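Local coordinates for penicillin-binding protein A (Mycobacterium tuberculosis, PDB 3UN7), which probably cross-links the peptide stems of cell-wall peptidoglycan as a D,D-transpeptidase, and is thought to be needed for regulating cell length, at residues A[231-237]-A[251-255]; A[395-399]-A[440-444]. One frame throughout, in Å; residues are numbered along the deposited sequence.

Contact 1 of 2, residues A[231-237]-A[251-255]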
ATOM      1  N   ASN A 231      -8.707 -23.419 -11.110  1.00 50.15           N
ATOM      2  CA  ASN A 231      -7.725 -23.281 -10.050  1.00 49.82           C
ATOM      3  C   ASN A 231      -6.378 -22.987 -10.685  1.00 50.20           C
ATOM      4  O   ASN A 231      -6.084 -23.454 -11.784  1.00 51.00           O
ATOM      5  CB  ASN A 231      -7.619 -24.572  -9.226  1.00 49.59           C
ATOM      6  CG  ASN A 231      -8.776 -24.759  -8.255  1.00 49.14           C
ATOM      7  OD1 ASN A 231      -9.518 -23.824  -7.953  1.00 48.64           O
ATOM      8  ND2 ASN A 231      -8.925 -25.983  -7.752  1.00 49.34           N
ATOM      9  N   TYR A 232      -5.576 -22.186 -10.003  1.00 50.14           N
ATOM     10  CA  TYR A 232      -4.210 -21.933 -10.433  1.00 50.94           C
ATOM     11  C   TYR A 232      -3.486 -23.269 -10.646  1.00 51.98           C
ATOM     12  O   TYR A 232      -3.521 -24.155  -9.786  1.00 52.17           O
ATOM     13  CB  TYR A 232      -3.506 -21.064  -9.397  1.00 50.61           C
ATOM     14  CG  TYR A 232      -2.004 -21.095  -9.472  1.00 52.16           C
ATOM     15  CD1 TYR A 232      -1.324 -20.491 -10.530  1.00 53.24           C
ATOM     16  CD2 TYR A 232      -1.262 -21.721  -8.476  1.00 52.16           C
ATOM     17  CE1 TYR A 232       0.065 -20.519 -10.597  1.00 54.67           C
ATOM     18  CE2 TYR A 232       0.119 -21.757  -8.534  1.00 52.86           C
ATOM     19  CZ  TYR A 232       0.781 -21.154  -9.591  1.00 53.68           C
ATOM     20  OH  TYR A 232       2.155 -21.196  -9.637  1.00 53.82           O
ATOM     21  N   GLY A 233      -2.870 -23.422 -11.812  1.00 52.58           N
ATOM     22  CA  GLY A 233      -2.201 -24.671 -12.173  1.00 53.55           C
ATOM     23  C   GLY A 233      -3.122 -25.766 -12.685  1.00 53.97           C
ATOM     24  O   GLY A 233      -2.650 -26.828 -13.102  1.00 55.07           O
ATOM     25  N   GLY A 234      -4.430 -25.518 -12.643  1.00 53.44           N
ATOM     26  CA  GLY A 234      -5.434 -26.471 -13.127  1.00 53.84           C
ATOM     27  C   GLY A 234      -5.627 -27.745 -12.314  1.00 53.94           C
ATOM     28  O   GLY A 234      -6.192 -28.727 -12.808  1.00 54.36           O
ATOM     29  N   ALA A 235      -5.165 -27.738 -11.068  1.00 53.27           N
ATOM     30  CA  ALA A 235      -5.269 -28.921 -10.219  1.00 53.74           C
ATOM     31  C   ALA A 235      -6.471 -28.801  -9.285  1.00 52.72           C
ATOM     32  O   ALA A 235      -6.857 -27.687  -8.928  1.00 51.74           O
ATOM     33  CB  ALA A 235      -3.979 -29.119  -9.416  1.00 54.06           C
ATOM     34  N   PRO A 236      -7.075 -29.946  -8.899  1.00 53.10           N
ATOM     35  CA  PRO A 236      -8.124 -29.937  -7.880  1.00 52.36           C
ATOM     36  C   PRO A 236      -7.583 -29.438  -6.543  1.00 51.80           C
ATOM     37  O   PRO A 236      -6.377 -29.532  -6.300  1.00 52.13           O
ATOM     38  CB  PRO A 236      -8.509 -31.413  -7.761  1.00 53.10           C
ATOM     39  CG  PRO A 236      -8.077 -32.026  -9.043  1.00 54.31           C
ATOM     40  CD  PRO A 236      -6.823 -31.310  -9.398  1.00 53.94           C
ATOM     41  N   CYS A 237      -8.462 -28.918  -5.690  1.00 51.05           N
ATOM     42  CA  CYS A 237      -8.042 -28.356  -4.411  1.00 50.64           C
ATOM     43  C   CYS A 237      -7.407 -29.411  -3.520  1.00 50.86           C
ATOM     44  O   CYS A 237      -6.377 -29.159  -2.887  1.00 51.34           O
ATOM     45  CB  CYS A 237      -9.211 -27.679  -3.689  1.00 49.85           C
ATOM     46  SG  CYS A 237      -8.706 -26.628  -2.308  1.00 50.19           S
ATOM     47  N   LYS A 251      -4.884 -23.097   0.911  1.00 40.67           N
ATOM     48  CA  LYS A 251      -4.452 -23.544  -0.407  1.00 41.96           C
ATOM     49  C   LYS A 251      -4.791 -22.521  -1.490  1.00 42.36           C
ATOM     50  O   LYS A 251      -4.255 -22.587  -2.597  1.00 43.49           O
ATOM     51  CB  LYS A 251      -5.065 -24.902  -0.736  1.00 42.20           C
ATOM     52  CG  LYS A 251      -4.456 -26.059   0.066  1.00 43.80           C
ATOM     53  CD  LYS A 251      -4.926 -27.398  -0.474  1.00 46.62           C
ATOM     54  CE  LYS A 251      -3.759 -28.363  -0.602  1.00 49.18           C
ATOM     55  NZ  LYS A 251      -4.135 -29.570  -1.392  1.00 51.14           N
ATOM     56  N   SER A 252      -5.677 -21.580  -1.155  1.00 42.38           N
ATOM     57  CA  SER A 252      -6.134 -20.520  -2.060  1.00 42.37           C
ATOM     58  C   SER A 252      -6.772 -21.070  -3.348  1.00 42.78           C
ATOM     59  O   SER A 252      -6.426 -20.651  -4.466  1.00 43.52           O
ATOM     60  CB  SER A 252      -4.996 -19.535  -2.373  1.00 42.18           C
ATOM     61  OG  SER A 252      -5.518 -18.325  -2.912  1.00 42.36           O
ATOM     62  N   CYS A 253      -7.712 -21.998  -3.187  1.00 42.59           N
ATOM     63  CA  CYS A 253      -8.304 -22.688  -4.332  1.00 42.50           C
ATOM     64  C   CYS A 253      -9.391 -21.819  -4.941  1.00 41.38           C
ATOM     65  O   CYS A 253     -10.370 -21.513  -4.281  1.00 41.63           O
ATOM     66  CB  CYS A 253      -8.870 -24.040  -3.899  1.00 43.14           C
ATOM     67  SG  CYS A 253      -7.621 -25.165  -3.224  1.00 45.38           S
ATOM     68  N   ASN A 254      -9.215 -21.433  -6.201  1.00 40.94           N
ATOM     69  CA  ASN A 254     -10.140 -20.505  -6.871  1.00 40.13           C
ATOM     70  C   ASN A 254     -11.600 -20.930  -6.926  1.00 39.68           C
ATOM     71  O   ASN A 254     -12.498 -20.126  -6.690  1.00 39.44           O
ATOM     72  CB  ASN A 254      -9.672 -20.205  -8.298  1.00 40.68           C
ATOM     73  CG  ASN A 254      -8.463 -19.293  -8.340  1.00 41.27           C
ATOM     74  OD1 ASN A 254      -8.232 -18.486  -7.428  1.00 42.02           O
ATOM     75  ND2 ASN A 254      -7.681 -19.413  -9.406  1.00 41.76           N
ATOM     76  N   THR A 255     -11.840 -22.185  -7.284  1.00 39.46           N
ATOM     77  CA  THR A 255     -13.209 -22.630  -7.553  1.00 39.26           C
ATOM     78  C   THR A 255     -14.075 -22.647  -6.285  1.00 38.21           C
ATOM     79  O   THR A 255     -15.269 -22.325  -6.328  1.00 38.28           O
ATOM     80  CB  THR A 255     -13.228 -23.985  -8.289  1.00 39.85           C
ATOM     81  OG1 THR A 255     -12.596 -24.981  -7.485  1.00 40.12           O
ATOM     82  CG2 THR A 255     -12.488 -23.869  -9.627  1.00 40.36           C
TER
HETATM   83  O   HOH W   1      -6.548 -21.683  -7.293  1.00 48.52           O
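Asn231 lays its carboxamide over the start of helix 254-264, crossing the side chain of Thr255 at about a right angle with OD1 against Thr255 CG2 (3.4 Å). The same Asn231 OD1 accepts a nearly straight bond from Thr255 N (2.9 Å, 165° at the hydrogen). Asn254 N is almost as near to Asn231 OD1, at 3.0 Å, but is badly aimed; it donates instead to a water that also accepts from Tyr232 N and donates to Ser252 O. At the other end of the amide, Asn231 ND2 reaches Ala235 O (2.9 Å), which lies in the amide plane; bonds at both ends thus fix the rotation of the group, and the ND2 bond closes the loop from Asn231 to Ala235. Thr255 OG1 turns elsewhere, to Ala217 O.

At the far end of segment 231-237 the tie is covalent: Cys237 SG and Cys253 SG are 2.0 Å apart, with an S-S torsion of 80°, and Cys253 occupies the helix N-cap. Alongside, Lys251, its chain bent at chi3 (135°), brings NZ to Cys237 O (2.7 Å), in the carbonyl plane. A Schellman motif ends the preceding helix at Ser252, whose phi is positive. Ser252 OG and Asn254 OD1 both bond Lys196 NZ, beside the probable acyl-ester nucleophile Ser193; Ser252, Cys253 and Asn254 form the SxN motif of penicillin-binding proteins.

Contact 2 of 2, residues A[395-399]-A[440-444]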
ATOM      1  N   LYS A 395      -1.407 -13.442   3.173  1.00 32.95           N
ATOM      2  CA  LYS A 395      -2.081 -14.002   2.013  1.00 33.71           C
ATOM      3  C   LYS A 395      -1.249 -13.637   0.780  1.00 34.43           C
ATOM      4  O   LYS A 395      -1.026 -12.454   0.520  1.00 33.15           O
ATOM      5  CB  LYS A 395      -3.504 -13.454   1.878  1.00 33.49           C
ATOM      6  CG  LYS A 395      -4.332 -14.151   0.780  1.00 34.85           C
ATOM      7  CD  LYS A 395      -4.771 -15.545   1.240  1.00 37.09           C
ATOM      8  CE  LYS A 395      -5.481 -16.335   0.143  1.00 38.41           C
ATOM      9  NZ  LYS A 395      -4.571 -16.667  -0.982  1.00 41.60           N
ATOM     10  N   THR A 396      -0.790 -14.643   0.028  1.00 35.20           N
ATOM     11  CA  THR A 396      -0.070 -14.365  -1.220  1.00 36.50           C
ATOM     12  C   THR A 396      -0.920 -14.776  -2.405  1.00 37.47           C
ATOM     13  O   THR A 396      -1.596 -15.812  -2.374  1.00 39.19           O
ATOM     14  CB  THR A 396       1.371 -14.987  -1.290  1.00 37.02           C
ATOM     15  OG1 THR A 396       1.385 -16.148  -2.116  1.00 41.73           O
ATOM     16  CG2 THR A 396       1.907 -15.336   0.057  1.00 34.88           C
ATOM     17  N   GLY A 397      -0.935 -13.950  -3.444  1.00 37.73           N
ATOM     18  CA  GLY A 397      -1.705 -14.312  -4.628  1.00 37.37           C
ATOM     19  C   GLY A 397      -1.233 -13.625  -5.889  1.00 37.42           C
ATOM     20  O   GLY A 397      -0.257 -12.867  -5.879  1.00 36.52           O
ATOM     21  N   THR A 398      -1.927 -13.921  -6.977  1.00 36.89           N
ATOM     22  CA  THR A 398      -1.678 -13.287  -8.253  1.00 37.50           C
ATOM     23  C   THR A 398      -2.947 -12.587  -8.676  1.00 37.29           C
ATOM     24  O   THR A 398      -4.018 -12.859  -8.137  1.00 36.15           O
ATOM     25  CB  THR A 398      -1.324 -14.304  -9.355  1.00 38.37           C
ATOM     26  OG1 THR A 398      -2.440 -15.165  -9.567  1.00 38.57           O
ATOM     27  CG2 THR A 398      -0.145 -15.139  -8.963  1.00 39.03           C
ATOM     28  N   ALA A 399      -2.804 -11.689  -9.646  1.00 37.68           N
ATOM     29  CA  ALA A 399      -3.909 -10.914 -10.176  1.00 38.38           C
ATOM     30  C   ALA A 399      -3.708 -10.685 -11.668  1.00 39.26           C
ATOM     31  O   ALA A 399      -2.747 -10.028 -12.070  1.00 38.86           O
ATOM     32  CB  ALA A 399      -4.009  -9.582  -9.445  1.00 37.54           C
ATOM     33  N   ALA A 440       3.168 -22.424  -5.110  1.00 48.75           N
ATOM     34  CA  ALA A 440       1.812 -22.781  -4.646  1.00 48.63           C
ATOM     35  C   ALA A 440       0.691 -21.809  -5.054  1.00 48.18           C
ATOM     36  O   ALA A 440      -0.390 -22.252  -5.443  1.00 48.11           O
ATOM     37  CB  ALA A 440       1.802 -23.010  -3.135  1.00 48.92           C
ATOM     38  N   THR A 441       0.938 -20.499  -4.978  1.00 47.84           N
ATOM     39  CA  THR A 441      -0.075 -19.511  -5.400  1.00 47.44           C
ATOM     40  C   THR A 441       0.279 -18.776  -6.686  1.00 47.38           C
ATOM     41  O   THR A 441      -0.607 -18.222  -7.365  1.00 47.53           O
ATOM     42  CB  THR A 441      -0.343 -18.431  -4.335  1.00 47.02           C
ATOM     43  OG1 THR A 441       0.878 -17.739  -4.040  1.00 47.23           O
ATOM     44  CG2 THR A 441      -0.935 -19.047  -3.061  1.00 47.11           C
ATOM     45  N   GLY A 442       1.566 -18.758  -7.010  1.00 46.90           N
ATOM     46  CA  GLY A 442       2.041 -18.016  -8.162  1.00 46.32           C
ATOM     47  C   GLY A 442       2.391 -16.577  -7.830  1.00 45.02           C
ATOM     48  O   GLY A 442       2.688 -15.788  -8.732  1.00 45.12           O
ATOM     49  N   GLY A 443       2.359 -16.232  -6.544  1.00 43.67           N
ATOM     50  CA  GLY A 443       2.690 -14.882  -6.098  1.00 42.09           C
ATOM     51  C   GLY A 443       3.954 -14.848  -5.273  1.00 41.70           C
ATOM     52  O   GLY A 443       4.236 -13.864  -4.596  1.00 41.31           O
ATOM     53  N   ALA A 444       4.737 -15.915  -5.365  1.00 41.77           N
ATOM     54  CA  ALA A 444       5.886 -16.139  -4.484  1.00 41.51           C
ATOM     55  C   ALA A 444       6.958 -15.055  -4.461  1.00 40.92           C
ATOM     56  O   ALA A 444       7.560 -14.838  -3.423  1.00 41.14           O
ATOM     57  CB  ALA A 444       6.519 -17.496  -4.763  1.00 42.50           C
TER
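Thr396 and Thr441 cross at about a right angle and meet through their hydroxyls, Thr441 OG1 donating to Thr396 OG1 over a short 2.5 Å. Thr441 holds its OG1 between its own backbone N and carbonyl carbon (chi1 59°), which also brings the oxygen over the following turn, where it accepts from Gly443 N at 3.3 Å and 155°. This is an ST turn, and one hydroxyl thus both shapes the loop and joins it to the strand. The methyl of Thr441 lies against the strand's backbone instead, with CG2 3.4 Å from Thr396 O.

Lys395, Thr396 and Gly397 make up the KTG motif on strand 393-399, an outermost strand of the five-stranded antiparallel sheet of the transpeptidase domain. The strand is paired with 411-418, while the 440-444 loop, between strand 425-431 and helix 446-458, covers it where Thr396 points its side chain toward the loop. As in other penicillin-binding proteins, this strand probably borders the site where the substrate is acylated, and Thr398 makes a backbone hydrogen bond with Ser193.

Beyond the two threonines the backbones approach each other directly. Gly443, with no side chain to intervene, sets its CA 3.6 Å from Gly397 O in a CA-H...O contact. Thr398 turns a methyl group to the loop: CG2 is pushed tightly against the carbonyl of Gly442, an approach of 2.9 Å to Gly442 O that is strained if real, and lies 3.5 Å from Thr441 O, while Ala435 touches the same side chain.

Contact 1 closes before contact 2 opens along the chain, and their centres are 12 Å apart on the same side of the molecule's centre, all four segments belonging to the transpeptidase domain. Contact 1 joins a loop after strand 228-230 to the junction of helices 245-251 and 254-264; contact 2 lies on the edge of the five-stranded antiparallel sheet. The side chain of Asn254, and Gly397, each lie about 4 Å, by nearest atoms, from the side chain of Ser193, the probable nucleophile. Ser252 OG and Lys395 NZ, 2.7 Å apart and probably hydrogen-bonded, bridge the SxN and KTG motifs. Tyr232 also packs on Ala440 and Thr441, so the two loops abut at the active-site cleft.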